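Local coordinates for cysteine synthase (Helicobacter pylori, PDB 6AHI), which catalyses the pyridoxal-phosphate-dependent synthesis of L-cysteine from O-acetyl-L-serine and hydrogen sulfide, and also acts as an O-acetylserine-dependent cystathionine beta-synthase, at residues 74-79 / 292-297; 80-85 / 92-97; 220-225 / 300-305. One frame throughout, in Å; residues are numbered along the deposited sequence.

Contact 1: 74-79 / 292-297; sequences AGNTGI and FPDVAD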
ATOM      1  N   ALA A  74      17.054  -8.840   3.503  1.00 54.13           N
ATOM      2  CA  ALA A  74      17.164  -7.969   2.338  1.00 55.55           C
ATOM      3  C   ALA A  74      15.902  -7.099   2.230  1.00 52.05           C
ATOM      4  O   ALA A  74      15.753  -6.376   1.246  1.00 54.30           O
ATOM      5  CB  ALA A  74      17.422  -8.793   1.084  1.00 58.72           C
ATOM      6  N   GLY A  75      15.010  -7.148   3.232  1.00 46.92           N
ATOM      7  CA  GLY A  75      14.099  -6.016   3.438  1.00 45.58           C
ATOM      8  C   GLY A  75      12.772  -6.368   4.095  1.00 41.05           C
ATOM      9  O   GLY A  75      12.448  -5.814   5.184  1.00 40.02           O
ATOM     10  N   ASN A  76      11.979  -7.223   3.434  1.00 37.56           N
ATOM     11  CA  ASN A  76      10.539  -7.353   3.769  1.00 36.71           C
ATOM     12  C   ASN A  76      10.365  -8.001   5.143  1.00 35.71           C
ATOM     13  O   ASN A  76       9.461  -7.643   5.886  1.00 34.86           O
ATOM     14  CB  ASN A  76       9.720  -8.084   2.694  1.00 36.82           C
ATOM     15  CG  ASN A  76       9.458  -7.227   1.473  1.00 38.28           C
ATOM     16  OD1 ASN A  76       9.315  -6.010   1.593  1.00 38.17           O
ATOM     17  ND2 ASN A  76       9.439  -7.836   0.296  1.00 33.97           N
ATOM     18  N   THR A  77      11.215  -8.971   5.476  1.00 35.33           N
ATOM     19  CA  THR A  77      11.085  -9.624   6.765  1.00 36.64           C
ATOM     20  C   THR A  77      11.353  -8.596   7.886  1.00 36.43           C
ATOM     21  O   THR A  77      10.710  -8.637   8.915  1.00 36.22           O
ATOM     22  CB  THR A  77      11.979 -10.874   6.855  1.00 41.12           C
ATOM     23  OG1 THR A  77      11.446 -11.866   5.968  1.00 39.87           O
ATOM     24  CG2 THR A  77      12.016 -11.444   8.256  1.00 43.61           C
ATOM     25  N   GLY A  78      12.321  -7.695   7.675  1.00 35.83           N
ATOM     26  CA  GLY A  78      12.587  -6.610   8.598  1.00 37.10           C
ATOM     27  C   GLY A  78      11.399  -5.690   8.801  1.00 36.13           C
ATOM     28  O   GLY A  78      11.067  -5.341   9.928  1.00 36.91           O
ATOM     29  N   ILE A  79      10.738  -5.308   7.710  1.00 34.25           N
ATOM     30  CA  ILE A  79       9.569  -4.446   7.807  1.00 32.61           C
ATOM     31  C   ILE A  79       8.508  -5.142   8.660  1.00 31.30           C
ATOM     32  O   ILE A  79       7.921  -4.531   9.567  1.00 31.58           O
ATOM     33  CB  ILE A  79       9.070  -4.065   6.408  1.00 30.71           C
ATOM     34  CG1 ILE A  79      10.095  -3.195   5.684  1.00 31.64           C
ATOM     35  CG2 ILE A  79       7.709  -3.389   6.479  1.00 29.24           C
ATOM     36  CD1 ILE A  79       9.787  -2.988   4.224  1.00 31.05           C
ATOM     37  N   PHE A 292       1.134 -13.057  -4.951  1.00 17.83           N
ATOM     38  CA  PHE A 292       1.837 -11.828  -5.267  1.00 18.34           C
ATOM     39  C   PHE A 292       2.448 -11.274  -3.988  1.00 19.58           C
ATOM     40  O   PHE A 292       1.734 -10.699  -3.173  1.00 20.74           O
ATOM     41  CB  PHE A 292       0.891 -10.803  -5.901  1.00 17.92           C
ATOM     42  CG  PHE A 292       0.413 -11.146  -7.285  1.00 17.90           C
ATOM     43  CD1 PHE A 292       0.888 -12.256  -7.952  1.00 17.73           C
ATOM     44  CD2 PHE A 292      -0.516 -10.344  -7.930  1.00 18.45           C
ATOM     45  CE1 PHE A 292       0.466 -12.556  -9.232  1.00 17.85           C
ATOM     46  CE2 PHE A 292      -0.961 -10.654  -9.206  1.00 18.11           C
ATOM     47  CZ  PHE A 292      -0.458 -11.749  -9.868  1.00 18.20           C
ATOM     48  N   PRO A 293       3.765 -11.440  -3.758  1.00 21.33           N
ATOM     49  CA  PRO A 293       4.341 -11.152  -2.442  1.00 22.78           C
ATOM     50  C   PRO A 293       4.401  -9.695  -1.947  1.00 23.15           C
ATOM     51  O   PRO A 293       4.199  -9.487  -0.770  1.00 23.80           O
ATOM     52  CB  PRO A 293       5.751 -11.762  -2.524  1.00 23.52           C
ATOM     53  CG  PRO A 293       5.652 -12.796  -3.606  1.00 23.09           C
ATOM     54  CD  PRO A 293       4.713 -12.163  -4.612  1.00 22.01           C
ATOM     55  N   ASP A 294       4.668  -8.706  -2.804  1.00 23.52           N
ATOM     56  CA  ASP A 294       4.923  -7.358  -2.289  1.00 24.85           C
ATOM     57  C   ASP A 294       4.557  -6.283  -3.314  1.00 25.05           C
ATOM     58  O   ASP A 294       4.299  -6.574  -4.461  1.00 22.61           O
ATOM     59  CB  ASP A 294       6.360  -7.257  -1.765  1.00 26.78           C
ATOM     60  CG  ASP A 294       7.458  -6.914  -2.757  1.00 28.95           C
ATOM     61  OD1 ASP A 294       7.284  -7.182  -3.970  1.00 26.34           O
ATOM     62  OD2 ASP A 294       8.545  -6.445  -2.276  1.00 29.80           O
ATOM     63  N   VAL A 295       4.571  -5.031  -2.833  1.00 26.83           N
ATOM     64  CA  VAL A 295       4.177  -3.842  -3.555  1.00 26.60           C
ATOM     65  C   VAL A 295       5.314  -3.337  -4.437  1.00 26.49           C
ATOM     66  O   VAL A 295       6.491  -3.419  -4.061  1.00 25.66           O
ATOM     67  CB  VAL A 295       3.734  -2.709  -2.603  1.00 27.70           C
ATOM     68  CG1 VAL A 295       2.522  -3.080  -1.801  1.00 29.09           C
ATOM     69  CG2 VAL A 295       4.851  -2.232  -1.685  1.00 29.91           C
ATOM     70  N   ALA A 296       4.935  -2.740  -5.571  1.00 23.95           N
ATOM     71  CA  ALA A 296       5.887  -2.204  -6.554  1.00 26.02           C
ATOM     72  C   ALA A 296       6.610  -0.947  -6.029  1.00 27.06           C
ATOM     73  O   ALA A 296       7.713  -0.667  -6.470  1.00 26.87           O
ATOM     74  CB  ALA A 296       5.190  -1.886  -7.852  1.00 24.52           C
ATOM     75  N   ASP A 297       5.962  -0.202  -5.122  1.00 27.48           N
ATOM     76  CA  ASP A 297       6.373   1.142  -4.707  1.00 32.03           C
ATOM     77  C   ASP A 297       7.811   1.174  -4.207  1.00 33.25           C
ATOM     78  O   ASP A 297       8.487   2.174  -4.382  1.00 32.15           O
ATOM     79  CB  ASP A 297       5.510   1.685  -3.569  1.00 35.72           C
ATOM     80  CG  ASP A 297       4.050   1.780  -3.928  1.00 38.70           C
ATOM     81  OD1 ASP A 297       3.461   0.740  -4.377  1.00 43.54           O
ATOM     82  OD2 ASP A 297       3.514   2.868  -3.757  1.00 45.49           O
TER
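Asn76, in the first turn of helix 76-85, and Asp294, in the loop that follows strand 287-292, hold their backbones 8.3 Å apart between CA atoms, so that only their side chains bridge the gap. Gly75 occupies the N-cap position, and its carbonyl oxygen receives the amide of Ile79, Gly75 O to Ile79 N being 3.1 Å. Gly75 has backbone angles that favour glycine; the next residue, Asn76, points its side chain toward the loop.

The bridge is one hydrogen bond, from Asn76 ND2 to Asp294 OD2 at 3.1 Å, with an N-H...O angle of 165°. The acceptor lies almost in the plane of the amide, whereas the donor comes to the carboxylate from above its plane, tilted 41° out of it; the two flat groups stand steeply to each other. Asn76 has CG beside its backbone N (chi1 -75°), a torsion that carries the amide across to the aspartate. Asp294 OD2 is gripped a second time, by the hydroxyl of Tyr299, and ND2 likewise serves two partners: its other hydrogen bond goes to O3 of the lysine-pyridoxal phosphate residue at position 46. Two contacts thus fix the rotation of the amide. Its buried OD1 finds no hydrogen-bonding partner in the model.

Asp294, itself bonded to Tyr299, thus probably helps to position the asparagine whose ND2 binds O3 of the cofactor. Its side chain also lies about 4 Å from that of Ser267, which probably binds the cofactor. An asparagine in the first turn of a helix, just after a glycine N-cap, and bonded to O3 of pyridoxal phosphate, is characteristic of the active site of fold-type II enzymes of the cysteine synthase/cystathionine beta-synthase family.

Contact 2: 80-85 / 92-97; sequences ALALVA and TIFVVP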
ATOM      1  N   ALA A  80       8.252  -6.424   8.351  1.00 30.89           N
ATOM      2  CA  ALA A  80       7.210  -7.195   9.004  1.00 29.69           C
ATOM      3  C   ALA A  80       7.489  -7.311  10.501  1.00 31.17           C
ATOM      4  O   ALA A  80       6.587  -7.093  11.325  1.00 31.75           O
ATOM      5  CB  ALA A  80       7.115  -8.553   8.371  1.00 29.95           C
ATOM      6  N   LEU A  81       8.745  -7.623  10.849  1.00 32.31           N
ATOM      7  CA  LEU A  81       9.084  -7.807  12.256  1.00 33.98           C
ATOM      8  C   LEU A  81       8.986  -6.478  13.006  1.00 33.73           C
ATOM      9  O   LEU A  81       8.486  -6.464  14.137  1.00 34.42           O
ATOM     10  CB  LEU A  81      10.457  -8.453  12.385  1.00 36.57           C
ATOM     11  CG  LEU A  81      10.462  -9.943  12.068  1.00 36.84           C
ATOM     12  CD1 LEU A  81      11.891 -10.453  11.953  1.00 39.35           C
ATOM     13  CD2 LEU A  81       9.696 -10.725  13.124  1.00 37.73           C
ATOM     14  N   ALA A  82       9.447  -5.388  12.379  1.00 32.81           N
ATOM     15  CA  ALA A  82       9.415  -4.079  13.005  1.00 33.43           C
ATOM     16  C   ALA A  82       7.955  -3.662  13.255  1.00 32.26           C
ATOM     17  O   ALA A  82       7.630  -3.161  14.324  1.00 32.92           O
ATOM     18  CB  ALA A  82      10.137  -3.063  12.156  1.00 33.41           C
ATOM     19  N   LEU A  83       7.094  -3.918  12.269  1.00 30.57           N
ATOM     20  CA  LEU A  83       5.666  -3.533  12.362  1.00 29.78           C
ATOM     21  C   LEU A  83       4.987  -4.266  13.527  1.00 30.13           C
ATOM     22  O   LEU A  83       4.324  -3.635  14.368  1.00 29.41           O
ATOM     23  CB  LEU A  83       5.002  -3.829  11.017  1.00 28.63           C
ATOM     24  CG  LEU A  83       3.517  -3.486  10.929  1.00 28.37           C
ATOM     25  CD1 LEU A  83       3.278  -2.047  11.270  1.00 28.59           C
ATOM     26  CD2 LEU A  83       3.009  -3.753   9.528  1.00 27.89           C
ATOM     27  N   VAL A  84       5.247  -5.572  13.644  1.00 30.83           N
ATOM     28  CA  VAL A  84       4.607  -6.409  14.640  1.00 31.66           C
ATOM     29  C   VAL A  84       5.206  -6.101  16.022  1.00 33.64           C
ATOM     30  O   VAL A  84       4.509  -6.139  17.002  1.00 33.54           O
ATOM     31  CB  VAL A  84       4.725  -7.899  14.266  1.00 31.74           C
ATOM     32  CG1 VAL A  84       4.229  -8.816  15.373  1.00 33.61           C
ATOM     33  CG2 VAL A  84       3.999  -8.204  12.965  1.00 30.80           C
ATOM     34  N   ALA A  85       6.506  -5.775  16.085  1.00 35.78           N
ATOM     35  CA  ALA A  85       7.184  -5.463  17.354  1.00 38.39           C
ATOM     36  C   ALA A  85       6.532  -4.286  18.101  1.00 39.44           C
ATOM     37  O   ALA A  85       6.595  -4.204  19.334  1.00 42.52           O
ATOM     38  CB  ALA A  85       8.638  -5.170  17.085  1.00 39.70           C
ATOM     39  N   THR A  92      14.170  -4.070  17.850  1.00 49.48           N
ATOM     40  CA  THR A  92      14.578  -4.875  16.701  1.00 48.79           C
ATOM     41  C   THR A  92      15.902  -4.340  16.132  1.00 49.96           C
ATOM     42  O   THR A  92      16.129  -3.137  16.106  1.00 48.86           O
ATOM     43  CB  THR A  92      13.502  -4.876  15.608  1.00 46.57           C
ATOM     44  OG1 THR A  92      13.267  -3.522  15.210  1.00 46.26           O
ATOM     45  CG2 THR A  92      12.200  -5.499  16.059  1.00 44.80           C
ATOM     46  N   ILE A  93      16.752  -5.259  15.654  1.00 50.62           N
ATOM     47  CA  ILE A  93      17.986  -4.928  14.933  1.00 52.66           C
ATOM     48  C   ILE A  93      17.983  -5.725  13.624  1.00 51.64           C
ATOM     49  O   ILE A  93      17.818  -6.937  13.650  1.00 53.04           O
ATOM     50  CB  ILE A  93      19.249  -5.225  15.785  1.00 55.31           C
ATOM     51  CG1 ILE A  93      19.223  -4.527  17.142  1.00 57.26           C
ATOM     52  CG2 ILE A  93      20.499  -4.855  15.016  1.00 56.25           C
ATOM     53  CD1 ILE A  93      20.119  -5.162  18.180  1.00 61.36           C
ATOM     54  N   PHE A  94      18.126  -5.039  12.486  1.00 50.91           N
ATOM     55  CA  PHE A  94      18.209  -5.729  11.206  1.00 50.31           C
ATOM     56  C   PHE A  94      19.594  -5.497  10.588  1.00 54.11           C
ATOM     57  O   PHE A  94      20.136  -4.389  10.604  1.00 54.87           O
ATOM     58  CB  PHE A  94      17.043  -5.340  10.299  1.00 46.95           C
ATOM     59  CG  PHE A  94      15.722  -5.648  10.947  1.00 44.80           C
ATOM     60  CD1 PHE A  94      15.392  -6.941  11.305  1.00 45.91           C
ATOM     61  CD2 PHE A  94      14.825  -4.644  11.247  1.00 44.85           C
ATOM     62  CE1 PHE A  94      14.185  -7.233  11.920  1.00 43.65           C
ATOM     63  CE2 PHE A  94      13.630  -4.930  11.887  1.00 42.56           C
ATOM     64  CZ  PHE A  94      13.322  -6.219  12.240  1.00 42.76           C
ATOM     65  N   VAL A  95      20.168  -6.594  10.072  1.00 56.13           N
ATOM     66  CA  VAL A  95      21.446  -6.553   9.379  1.00 56.95           C
ATOM     67  C   VAL A  95      21.169  -6.717   7.885  1.00 55.87           C
ATOM     68  O   VAL A  95      20.624  -7.730   7.448  1.00 52.33           O
ATOM     69  CB  VAL A  95      22.422  -7.616   9.906  1.00 59.41           C
ATOM     70  CG1 VAL A  95      23.815  -7.367   9.344  1.00 61.91           C
ATOM     71  CG2 VAL A  95      22.447  -7.645  11.428  1.00 60.02           C
ATOM     72  N   VAL A  96      21.505  -5.663   7.135  1.00 58.41           N
ATOM     73  CA  VAL A  96      21.140  -5.515   5.739  1.00 57.50           C
ATOM     74  C   VAL A  96      22.395  -5.148   4.958  1.00 59.78           C
ATOM     75  O   VAL A  96      23.077  -4.192   5.319  1.00 60.11           O
ATOM     76  CB  VAL A  96      20.064  -4.430   5.571  1.00 58.80           C
ATOM     77  CG1 VAL A  96      19.699  -4.226   4.104  1.00 59.13           C
ATOM     78  CG2 VAL A  96      18.817  -4.759   6.394  1.00 57.06           C
ATOM     79  N   PRO A  97      22.706  -5.867   3.870  1.00 59.42           N
ATOM     80  CA  PRO A  97      23.832  -5.520   3.019  1.00 61.53           C
ATOM     81  C   PRO A  97      23.614  -4.100   2.503  1.00 62.32           C
ATOM     82  O   PRO A  97      22.583  -3.832   1.997  1.00 56.08           O
ATOM     83  CB  PRO A  97      23.635  -6.453   1.822  1.00 60.13           C
ATOM     84  CG  PRO A  97      22.984  -7.639   2.428  1.00 58.41           C
ATOM     85  CD  PRO A  97      22.010  -7.058   3.424  1.00 56.37           C
TER
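Phe94 pushes the far end of its ring against Leu81 and Ala82, bridging the layer between helix 76-85 and strand 91-97. The nearest approach is Phe94 CZ to Leu81 CB at 3.6 Å. On one flank of the ring tip, Phe94 CE1 lies 4.0 Å from Leu81 CD1; on the other, Phe94 CE2 lies 4.0 Å from the Ala82 methyl CB. The ring meets Leu81 and the backbone nitrogen of Ala82 at a slant. With CG beside the backbone N (chi1 -58°), the phenyl group leaves the strand in the direction of the helix and wedges its tip between two successive helix residues.

Two residues earlier on the same side of the strand, Thr92 makes a smaller contact through its methyl branch: Thr92 CG2 is 3.7 Å from Ala85 CB, one turn further along the helix. With OG1 between the backbone N and the carbonyl carbon (chi1 58°), CG2 lies beside the backbone N and meets Ala85, while Thr92 OG1 is 4.4 Å from Ala82 CB. On the helix side, Ala82 and Ala85 have only methyls to offer; the larger groups come from Phe94, Thr92 and Leu81.

The axes of segments 80-85 and 92-97 run antiparallel, at 175°, and approach to 9.2 Å, the geometry of a helix returning across the face of its sheet. Strand 68-72, helix 76-85 and strand 91-97 form a beta-alpha-beta crossover within the parallel four-stranded sheet. Met108 of helix 102-110 also packs against Phe94, while Val95 packs on helix 123-137.

No hydrogen bond spans the two segments; backbone groups of Thr92, Ile93 and Phe94 are hydrogen-bonded to the neighbouring strands 68-72 and 114-118. Helix and strand are consequently joined by van der Waals fit and the burial of apolar surface, a cohesion with little directional demand.

Contact 3: 220-225 / 300-305; sequences EIEGIG and LSKGIY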
ATOM      1  N   GLU A 220      17.913  -9.276 -11.877  1.00 47.86           N
ATOM      2  CA  GLU A 220      17.245  -8.046 -11.418  1.00 47.52           C
ATOM      3  C   GLU A 220      15.960  -8.376 -10.640  1.00 43.00           C
ATOM      4  O   GLU A 220      15.566  -7.590  -9.777  1.00 38.28           O
ATOM      5  CB  GLU A 220      16.907  -7.086 -12.563  1.00 55.21           C
ATOM      6  CG  GLU A 220      16.586  -5.680 -12.041  1.00 65.17           C
ATOM      7  CD  GLU A 220      16.282  -4.552 -13.024  1.00 70.50           C
ATOM      8  OE1 GLU A 220      15.429  -4.741 -13.935  1.00 74.79           O
ATOM      9  OE2 GLU A 220      16.872  -3.457 -12.845  1.00 72.07           O
ATOM     10  N   ILE A 221      15.285  -9.496 -10.938  1.00 38.90           N
ATOM     11  CA  ILE A 221      14.078  -9.847 -10.134  1.00 37.78           C
ATOM     12  C   ILE A 221      14.501  -9.885  -8.662  1.00 38.45           C
ATOM     13  O   ILE A 221      15.521 -10.474  -8.345  1.00 38.61           O
ATOM     14  CB  ILE A 221      13.429 -11.175 -10.575  1.00 37.31           C
ATOM     15  CG1 ILE A 221      12.820 -11.055 -11.974  1.00 37.99           C
ATOM     16  CG2 ILE A 221      12.376 -11.637  -9.563  1.00 38.09           C
ATOM     17  CD1 ILE A 221      12.550 -12.375 -12.672  1.00 39.40           C
ATOM     18  N   GLU A 222      13.689  -9.272  -7.795  1.00 38.73           N
ATOM     19  CA  GLU A 222      13.997  -9.118  -6.387  1.00 41.03           C
ATOM     20  C   GLU A 222      13.060  -9.943  -5.505  1.00 37.82           C
ATOM     21  O   GLU A 222      11.829  -9.850  -5.616  1.00 37.48           O
ATOM     22  CB  GLU A 222      13.839  -7.649  -5.999  1.00 46.28           C
ATOM     23  CG  GLU A 222      14.778  -6.723  -6.749  1.00 56.17           C
ATOM     24  CD  GLU A 222      15.392  -5.596  -5.945  1.00 56.32           C
ATOM     25  OE1 GLU A 222      15.380  -5.667  -4.700  1.00 62.26           O
ATOM     26  OE2 GLU A 222      15.880  -4.648  -6.575  1.00 69.13           O
ATOM     27  N   GLY A 223      13.650 -10.705  -4.581  1.00 36.53           N
ATOM     28  CA  GLY A 223      12.916 -11.399  -3.543  1.00 35.04           C
ATOM     29  C   GLY A 223      12.943 -12.908  -3.710  1.00 35.36           C
ATOM     30  O   GLY A 223      12.790 -13.619  -2.742  1.00 37.92           O
ATOM     31  N   ILE A 224      13.156 -13.389  -4.941  1.00 35.32           N
ATOM     32  CA  ILE A 224      13.186 -14.810  -5.214  1.00 35.69           C
ATOM     33  C   ILE A 224      14.540 -15.143  -5.843  1.00 36.90           C
ATOM     34  O   ILE A 224      15.207 -14.282  -6.363  1.00 37.50           O
ATOM     35  CB  ILE A 224      12.010 -15.272  -6.113  1.00 34.56           C
ATOM     36  CG1 ILE A 224      12.021 -14.565  -7.469  1.00 36.67           C
ATOM     37  CG2 ILE A 224      10.675 -15.100  -5.406  1.00 33.39           C
ATOM     38  CD1 ILE A 224      11.119 -15.192  -8.496  1.00 38.50           C
ATOM     39  N   GLY A 225      14.887 -16.423  -5.812  1.00 37.26           N
ATOM     40  CA  GLY A 225      16.154 -16.919  -6.307  1.00 40.22           C
ATOM     41  C   GLY A 225      16.938 -17.546  -5.186  1.00 41.09           C
ATOM     42  O   GLY A 225      16.942 -17.018  -4.058  1.00 40.35           O
ATOM     43  N   LEU A 300      10.480   1.722  -7.243  1.00 32.92           N
ATOM     44  CA  LEU A 300      10.366   2.769  -8.271  1.00 35.33           C
ATOM     45  C   LEU A 300      11.735   3.414  -8.541  1.00 39.73           C
ATOM     46  O   LEU A 300      11.991   3.776  -9.669  1.00 42.38           O
ATOM     47  CB  LEU A 300       9.306   3.797  -7.858  1.00 35.33           C
ATOM     48  CG  LEU A 300       7.879   3.240  -7.801  1.00 33.27           C
ATOM     49  CD1 LEU A 300       6.900   4.208  -7.167  1.00 33.44           C
ATOM     50  CD2 LEU A 300       7.410   2.862  -9.197  1.00 33.12           C
ATOM     51  N   SER A 301      12.609   3.513  -7.530  1.00 41.23           N
ATOM     52  CA  SER A 301      13.974   4.084  -7.718  1.00 47.66           C
ATOM     53  C   SER A 301      14.841   3.171  -8.602  1.00 47.66           C
ATOM     54  O   SER A 301      15.869   3.592  -9.104  1.00 49.92           O
ATOM     55  CB  SER A 301      14.658   4.358  -6.397  1.00 49.43           C
ATOM     56  OG  SER A 301      14.816   3.162  -5.652  1.00 51.91           O
ATOM     57  N   LYS A 302      14.442   1.914  -8.756  1.00 46.17           N
ATOM     58  CA  LYS A 302      15.178   0.959  -9.552  1.00 47.60           C
ATOM     59  C   LYS A 302      14.545   0.785 -10.936  1.00 45.45           C
ATOM     60  O   LYS A 302      14.951  -0.100 -11.666  1.00 42.34           O
ATOM     61  CB  LYS A 302      15.225  -0.377  -8.819  1.00 49.19           C
ATOM     62  CG  LYS A 302      15.776  -0.293  -7.404  1.00 54.44           C
ATOM     63  CD  LYS A 302      15.808  -1.652  -6.729  1.00 58.47           C
ATOM     64  CE  LYS A 302      16.869  -1.785  -5.652  1.00 62.61           C
ATOM     65  NZ  LYS A 302      18.239  -1.855  -6.216  1.00 67.25           N
ATOM     66  N   GLY A 303      13.573   1.630 -11.298  1.00 43.14           N
ATOM     67  CA  GLY A 303      13.026   1.587 -12.648  1.00 42.29           C
ATOM     68  C   GLY A 303      12.170   0.349 -12.897  1.00 39.54           C
ATOM     69  O   GLY A 303      12.059  -0.143 -14.031  1.00 38.64           O
ATOM     70  N   ILE A 304      11.522  -0.146 -11.843  1.00 36.45           N
ATOM     71  CA  ILE A 304      10.659  -1.312 -11.967  1.00 34.94           C
ATOM     72  C   ILE A 304       9.755  -1.179 -13.207  1.00 34.48           C
ATOM     73  O   ILE A 304       9.542  -2.179 -13.885  1.00 33.86           O
ATOM     74  CB  ILE A 304       9.848  -1.586 -10.680  1.00 32.45           C
ATOM     75  CG1 ILE A 304       9.053  -2.882 -10.807  1.00 30.64           C
ATOM     76  CG2 ILE A 304       8.950  -0.419 -10.288  1.00 31.02           C
ATOM     77  CD1 ILE A 304       8.471  -3.379  -9.502  1.00 29.73           C
ATOM     78  N   TYR A 305       9.213   0.013 -13.493  1.00 35.50           N
ATOM     79  CA  TYR A 305       8.249   0.189 -14.585  1.00 37.08           C
ATOM     80  C   TYR A 305       8.877   0.777 -15.869  1.00 42.96           C
ATOM     81  O   TYR A 305       8.146   1.239 -16.730  1.00 44.70           O
ATOM     82  CB  TYR A 305       7.053   1.012 -14.088  1.00 34.97           C
ATOM     83  CG  TYR A 305       6.138   0.275 -13.140  1.00 31.37           C
ATOM     84  CD1 TYR A 305       5.681  -1.001 -13.427  1.00 31.56           C
ATOM     85  CD2 TYR A 305       5.730   0.839 -11.940  1.00 30.87           C
ATOM     86  CE1 TYR A 305       4.848  -1.695 -12.556  1.00 29.44           C
ATOM     87  CE2 TYR A 305       4.890   0.163 -11.062  1.00 29.56           C
ATOM     88  CZ  TYR A 305       4.425  -1.092 -11.379  1.00 27.94           C
ATOM     89  OH  TYR A 305       3.605  -1.767 -10.523  1.00 25.05           O
TER
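Lys302, the last residue of a 3-10 segment that starts before Leu300, is the residue of 300-305 that meets the loop 220-225. Leu300 offers its carbonyl oxygen to Gln106 NE2 of the second subunit, and Ser301 OG is hydrogen-bonded to Glu103. The Lys302 side chain then crosses that of Glu222 at about a right angle. Its ammonium forms a long salt bridge, Lys302 NZ to Glu222 OE2 at 3.7 Å. The same oxygen lies beside the last methylenes, 3.2 Å from Lys302 CE and a doubtfully short 3.0 Å from Lys302 CD; the chain bends at its end (chi4 -72°), and NZ is the farther partner. Glu220 comes up beside the lysine backbone, its OE2 4.0 Å from Lys302 O and too far from NZ for a salt bridge. Gly303 follows with positive phi, its N bonded to Leu300 O at 3.1 Å. Ile304 and Tyr305 pack on helix 246-260.

The contact joins the loop between strands 200-206 and 240-244 to the C-terminal region, with the Glu222 side chain about 6 Å from that of Ser267, which probably binds the cofactor. With a long salt bridge and an exposed lysine, the attraction is probably modest.

Overall arrangement
Contacts 1 and 2 share helix 76-85: its first turn meets the cofactor through Asn76, while its later turns rest on the sheet. Their centres are 12 Å apart, and Gly78 O touches Phe94 CE2 at 3.3 Å, so the packing reaches back to the first turn of the helix, next to Asn76. The centres of contacts 3 and 1 are 11 Å apart, and the two join through the chain end, where Ala296 CB packs against Ile304 CD1 at 4.0 Å. Tyr299, a partner of Asp294, also touches Glu222. Contacts 2 and 3, with centres 21 Å apart, do not meet; contact 1 stands between sheet and surface loops, nearest the pyridoxal phosphate.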